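Local coordinates for RcdA (PDB 3CTW), which probably acts as an adaptor in the regulated degradation of the cell-cycle regulator CtrA by the ClpXP protease, at residues L36-T40 / L70-L74; A41-D45 / P119-L125. All coordinates share one frame; numbering follows the deposited sequence.

Contact 1: residues L36-T40 / L70-L74; sequences LVEET and LTTRL
Leu74 meets Leu36, Val37 and Thr40 where two long helices of a three-helix bundle, 26-44 and 57-88, run nearly antiparallel. Over these short segments the axes come within 10.8 Å at an angle of 155°, and the contact shows how one leucine can serve several partners on a neighbouring helix by sending its two methyls to different ones. The apolar packing begins with CD2 of Leu74, which lies 3.7 Å from CD2 of Leu36, the two side chains lying roughly perpendicular. Val37 runs alongside the same leucine, pointing the other way, with its CG2 3.9 Å from Leu74 CD2, and also packs on Met92 of the second subunit. One turn further along, the CG2 methyl of Thr40 meets Leu70 CD2 tip to tip at 3.7 Å. The other methyl of Leu74, CD1, faces Thr40 end on and rests near its hydroxyl. That hydroxyl makes no hydrogen bond across the two segments. With OG1 placed beside the backbone N (chi1 -64°), it turns back to bond its own helix: Leu36 O accepts from both Thr40 OG1, at 2.6 Å, and Thr40 N, which approach from opposite faces of the carbonyl plane.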
loop_
_atom_site.group_PDB
_atom_site.type_symbol
_atom_site.label_atom_id
_atom_site.label_comp_id
_atom_site.label_asym_id
_atom_site.label_seq_id
_atom_site.Cartn_x
_atom_site.Cartn_y
_atom_site.Cartn_z
ATOM N N LEU A 36 -10.321 -12.311 -2.961
ATOM C CA LEU A 36 -9.738 -12.894 -1.769
ATOM C C LEU A 36 -9.947 -12.002 -0.550
ATOM O O LEU A 36 -10.271 -12.486 0.535
ATOM C CB LEU A 36 -8.249 -13.180 -1.974
ATOM C CG LEU A 36 -7.768 -14.510 -1.385
ATOM C CD1 LEU A 36 -6.454 -14.879 -2.039
ATOM C CD2 LEU A 36 -7.633 -14.468 0.135
ATOM N N VAL A 37 -9.791 -10.699 -0.757
ATOM C CA VAL A 37 -9.982 -9.716 0.275
ATOM C C VAL A 37 -11.449 -9.661 0.699
ATOM O O VAL A 37 -11.750 -9.509 1.895
ATOM C CB VAL A 37 -9.489 -8.331 -0.194
ATOM C CG1 VAL A 37 -9.942 -7.234 0.755
ATOM C CG2 VAL A 37 -7.963 -8.333 -0.322
ATOM N N GLU A 38 -12.358 -9.801 -0.264
ATOM C CA GLU A 38 -13.783 -9.765 0.048
ATOM C C GLU A 38 -14.216 -11.007 0.823
ATOM O O GLU A 38 -15.001 -10.910 1.764
ATOM C CB GLU A 38 -14.652 -9.587 -1.198
ATOM C CG GLU A 38 -16.056 -9.122 -0.846
ATOM C CD GLU A 38 -16.905 -8.864 -2.066
ATOM O OE1 GLU A 38 -16.822 -9.680 -3.012
ATOM O OE2 GLU A 38 -17.649 -7.856 -2.073
ATOM N N GLU A 39 -13.667 -12.161 0.455
ATOM C CA GLU A 39 -13.990 -13.408 1.146
ATOM C C GLU A 39 -13.357 -13.492 2.545
ATOM O O GLU A 39 -13.871 -14.187 3.426
ATOM C CB GLU A 39 -13.585 -14.620 0.304
ATOM C CG GLU A 39 -14.416 -14.848 -0.935
ATOM C CD GLU A 39 -14.067 -16.161 -1.630
ATOM O OE1 GLU A 39 -13.831 -16.140 -2.859
ATOM O OE2 GLU A 39 -14.002 -17.211 -0.944
ATOM N N THR A 40 -12.248 -12.783 2.737
ATOM C CA THR A 40 -11.533 -12.802 3.997
ATOM C C THR A 40 -12.286 -12.005 5.060
ATOM O O THR A 40 -12.513 -12.490 6.164
ATOM C CB THR A 40 -10.121 -12.262 3.815
ATOM O OG1 THR A 40 -9.411 -13.144 2.945
ATOM C CG2 THR A 40 -9.391 -12.169 5.147
ATOM N N LEU A 70 -2.585 -13.025 7.446
ATOM C CA LEU A 70 -3.459 -13.073 6.293
ATOM C C LEU A 70 -3.872 -11.666 5.821
ATOM O O LEU A 70 -3.780 -11.355 4.631
ATOM C CB LEU A 70 -4.686 -13.912 6.641
ATOM C CG LEU A 70 -5.766 -14.118 5.587
ATOM C CD1 LEU A 70 -5.185 -14.906 4.439
ATOM C CD2 LEU A 70 -6.972 -14.834 6.190
ATOM N N THR A 71 -4.290 -10.818 6.760
ATOM C CA THR A 71 -4.793 -9.488 6.416
ATOM C C THR A 71 -3.663 -8.554 6.009
ATOM O O THR A 71 -3.837 -7.716 5.125
ATOM C CB THR A 71 -5.604 -8.845 7.549
ATOM O OG1 THR A 71 -4.821 -8.852 8.739
ATOM C CG2 THR A 71 -6.866 -9.618 7.808
ATOM N N THR A 72 -2.504 -8.726 6.639
ATOM C CA THR A 72 -1.317 -7.974 6.272
ATOM C C THR A 72 -0.846 -8.368 4.877
ATOM O O THR A 72 -0.600 -7.497 4.058
ATOM C CB THR A 72 -0.182 -8.166 7.281
ATOM O OG1 THR A 72 -0.664 -7.905 8.604
ATOM C CG2 THR A 72 0.967 -7.229 6.967
ATOM N N ARG A 73 -0.777 -9.670 4.601
ATOM C CA ARG A 73 -0.367 -10.165 3.286
ATOM C C ARG A 73 -1.282 -9.618 2.191
ATOM O O ARG A 73 -0.813 -9.204 1.134
ATOM C CB ARG A 73 -0.347 -11.692 3.257
ATOM C CG ARG A 73 0.128 -12.306 1.949
ATOM C CD ARG A 73 0.102 -13.841 2.003
ATOM N NE ARG A 73 1.087 -14.365 2.948
ATOM C CZ ARG A 73 0.924 -15.480 3.656
ATOM N NH1 ARG A 73 -0.194 -16.191 3.533
ATOM N NH2 ARG A 73 1.867 -15.873 4.505
ATOM N N LEU A 74 -2.583 -9.584 2.470
ATOM C CA LEU A 74 -3.570 -9.106 1.508
ATOM C C LEU A 74 -3.490 -7.594 1.329
ATOM O O LEU A 74 -3.778 -7.077 0.250
ATOM C CB LEU A 74 -4.977 -9.488 1.955
ATOM C CG LEU A 74 -5.409 -10.944 1.811
ATOM C CD1 LEU A 74 -6.687 -11.143 2.588
ATOM C CD2 LEU A 74 -5.602 -11.339 0.352
#

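Contact 2: residues A41-D45 / P119-L125; sequences AAYLD and PFGLMNL
Tyr43 brings its ring against the first turns of helix 120-145 and makes most of this contact, an example of an aromatic side chain packing directly on a helix backbone. Its CG is anti to the backbone N (chi1 175°), which sends the ring outward from helix 26-44 to the other segment. Gly121 has no side chain to hold the ring off, and its carbonyl carbon lies over one face, with Gly121 C 3.6 Å from Tyr43 CZ. Leu122 lies across the tyrosine, with CD2 3.7 Å from Tyr43 CE2. Nearer the root of the ring, Leu125 comes in obliquely, its CD1 3.7 Å from Tyr43 CD2. At the far end, the OH passes 3.7 Å from CG of Pro119, the N-cap residue of helix 120-145, and is hydrogen-bonded to the carboxylate of Asp51 in helix 47-52. The phenol therefore combines apolar packing along its length with a polar partner at its tip.

Leu44 follows with a smaller share: although its CB does not point at the other segment, CD2 reaches to 3.7 Å from Leu122 CD2. Helix 57-88 closes over this leucine pair, Tyr63 touching both Leu44 and Leu122, so that the last turn of helix 26-44 and the start of helix 120-145 meet against the third long helix.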
loop_
_atom_site.group_PDB
_atom_site.type_symbol
_atom_site.label_atom_id
_atom_site.label_comp_id
_atom_site.label_asym_id
_atom_site.label_seq_id
_atom_site.Cartn_x
_atom_site.Cartn_y
_atom_site.Cartn_z
ATOM N N ALA A 41 -12.686 -10.787 4.708
ATOM C CA ALA A 41 -13.411 -9.920 5.622
ATOM C C ALA A 41 -14.783 -10.493 5.936
ATOM O O ALA A 41 -15.298 -10.288 7.022
ATOM C CB ALA A 41 -13.536 -8.523 5.038
ATOM N N ALA A 42 -15.370 -11.219 4.991
ATOM C CA ALA A 42 -16.654 -11.889 5.206
ATOM C C ALA A 42 -16.519 -13.095 6.149
ATOM O O ALA A 42 -17.425 -13.393 6.934
ATOM C CB ALA A 42 -17.262 -12.318 3.867
ATOM N N TYR A 43 -15.366 -13.751 6.080
ATOM C CA TYR A 43 -15.079 -14.894 6.923
ATOM C C TYR A 43 -14.702 -14.467 8.342
ATOM O O TYR A 43 -15.269 -14.957 9.310
ATOM C CB TYR A 43 -13.970 -15.748 6.296
ATOM C CG TYR A 43 -13.517 -16.898 7.168
ATOM C CD1 TYR A 43 -14.286 -18.052 7.284
ATOM C CD2 TYR A 43 -12.320 -16.832 7.880
ATOM C CE1 TYR A 43 -13.875 -19.113 8.088
ATOM C CE2 TYR A 43 -11.902 -17.890 8.691
ATOM C CZ TYR A 43 -12.683 -19.027 8.783
ATOM O OH TYR A 43 -12.277 -20.063 9.589
ATOM N N LEU A 44 -13.745 -13.560 8.453
ATOM C CA LEU A 44 -13.246 -13.120 9.744
ATOM C C LEU A 44 -14.299 -12.427 10.587
ATOM O O LEU A 44 -14.248 -12.496 11.817
ATOM C CB LEU A 44 -12.026 -12.213 9.583
ATOM C CG LEU A 44 -10.753 -12.807 8.977
ATOM C CD1 LEU A 44 -9.710 -11.752 8.880
ATOM C CD2 LEU A 44 -10.228 -13.981 9.769
ATOM N N ASP A 45 -15.255 -11.769 9.935
ATOM C CA ASP A 45 -16.325 -11.088 10.674
ATOM C C ASP A 45 -17.588 -11.942 10.742
ATOM O O ASP A 45 -18.584 -11.539 11.337
ATOM C CB ASP A 45 -16.662 -9.731 10.054
ATOM C CG ASP A 45 -15.450 -8.834 9.909
ATOM O OD1 ASP A 45 -14.503 -8.967 10.707
ATOM O OD2 ASP A 45 -15.446 -7.996 8.984
ATOM N N PRO A 119 -8.766 -23.790 11.723
ATOM C CA PRO A 119 -10.028 -24.135 11.067
ATOM C C PRO A 119 -9.916 -24.228 9.558
ATOM O O PRO A 119 -9.004 -23.658 8.970
ATOM C CB PRO A 119 -10.957 -22.970 11.431
ATOM C CG PRO A 119 -10.071 -21.878 11.861
ATOM C CD PRO A 119 -8.875 -22.524 12.470
ATOM N N PHE A 120 -10.861 -24.941 8.955
ATOM C CA PHE A 120 -10.927 -25.187 7.511
ATOM C C PHE A 120 -10.926 -23.892 6.687
ATOM O O PHE A 120 -10.172 -23.763 5.722
ATOM C CB PHE A 120 -12.181 -26.031 7.226
ATOM C CG PHE A 120 -12.453 -26.288 5.769
ATOM C CD1 PHE A 120 -11.720 -27.228 5.066
ATOM C CD2 PHE A 120 -13.487 -25.633 5.119
ATOM C CE1 PHE A 120 -11.991 -27.489 3.721
ATOM C CE2 PHE A 120 -13.763 -25.889 3.775
ATOM C CZ PHE A 120 -13.013 -26.819 3.078
ATOM N N GLY A 121 -11.731 -22.921 7.123
ATOM C CA GLY A 121 -11.921 -21.661 6.407
ATOM C C GLY A 121 -10.699 -20.778 6.386
ATOM O O GLY A 121 -10.328 -20.252 5.336
ATOM N N LEU A 122 -10.063 -20.640 7.552
ATOM C CA LEU A 122 -8.860 -19.824 7.699
ATOM C C LEU A 122 -7.701 -20.471 6.956
ATOM O O LEU A 122 -6.934 -19.787 6.287
ATOM C CB LEU A 122 -8.502 -19.645 9.179
ATOM C CG LEU A 122 -7.631 -18.483 9.695
ATOM C CD1 LEU A 122 -6.203 -18.466 9.118
ATOM C CD2 LEU A 122 -8.310 -17.168 9.407
ATOM N N MET A 123 -7.606 -21.793 7.056
ATOM C CA MET A 123 -6.552 -22.526 6.402
ATOM C C MET A 123 -6.604 -22.373 4.882
ATOM O O MET A 123 -5.565 -22.228 4.250
ATOM C CB MET A 123 -6.593 -23.993 6.803
ATOM C CG MET A 123 -5.310 -24.707 6.499
ATOM S SD MET A 123 -4.044 -24.320 7.727
ATOM C CE MET A 123 -4.544 -25.426 9.052
ATOM N N ASN A 124 -7.815 -22.375 4.312
ATOM C CA ASN A 124 -8.005 -22.223 2.861
ATOM C C ASN A 124 -7.567 -20.847 2.350
ATOM O O ASN A 124 -6.815 -20.735 1.381
ATOM C CB ASN A 124 -9.472 -22.435 2.468
ATOM C CG ASN A 124 -9.931 -23.878 2.598
ATOM O OD1 ASN A 124 -9.122 -24.804 2.607
ATOM N ND2 ASN A 124 -11.253 -24.072 2.671
ATOM N N LEU A 125 -8.051 -19.797 3.014
ATOM C CA LEU A 125 -7.751 -18.414 2.644
ATOM C C LEU A 125 -6.271 -18.107 2.790
ATOM O O LEU A 125 -5.730 -17.288 2.056
ATOM C CB LEU A 125 -8.550 -17.437 3.510
ATOM C CG LEU A 125 -10.065 -17.445 3.398
ATOM C CD1 LEU A 125 -10.647 -16.685 4.554
ATOM C CD2 LEU A 125 -10.524 -16.860 2.088
#

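How the contacts relate
Both contacts use helix 26-44, which packs on helix 57-88 in contact 1 and on helix 120-145 in contact 2, so together they join all three long helices. Contact 1 is buried near the middle of the chain and relies on aliphatic branches; contact 2 lies further out, is partly buried, and relies on an aromatic ring laid against backbone. Polar groups differ accordingly: the hydroxyl of contact 1 is satisfied within its own helix, whereas that of contact 2 reaches a separate short helix. Their centres are only 9 Å apart and the packing is continuous, with Thr71 CG2 3.7 Å from Leu44 CD1. Each also touches the second subunit.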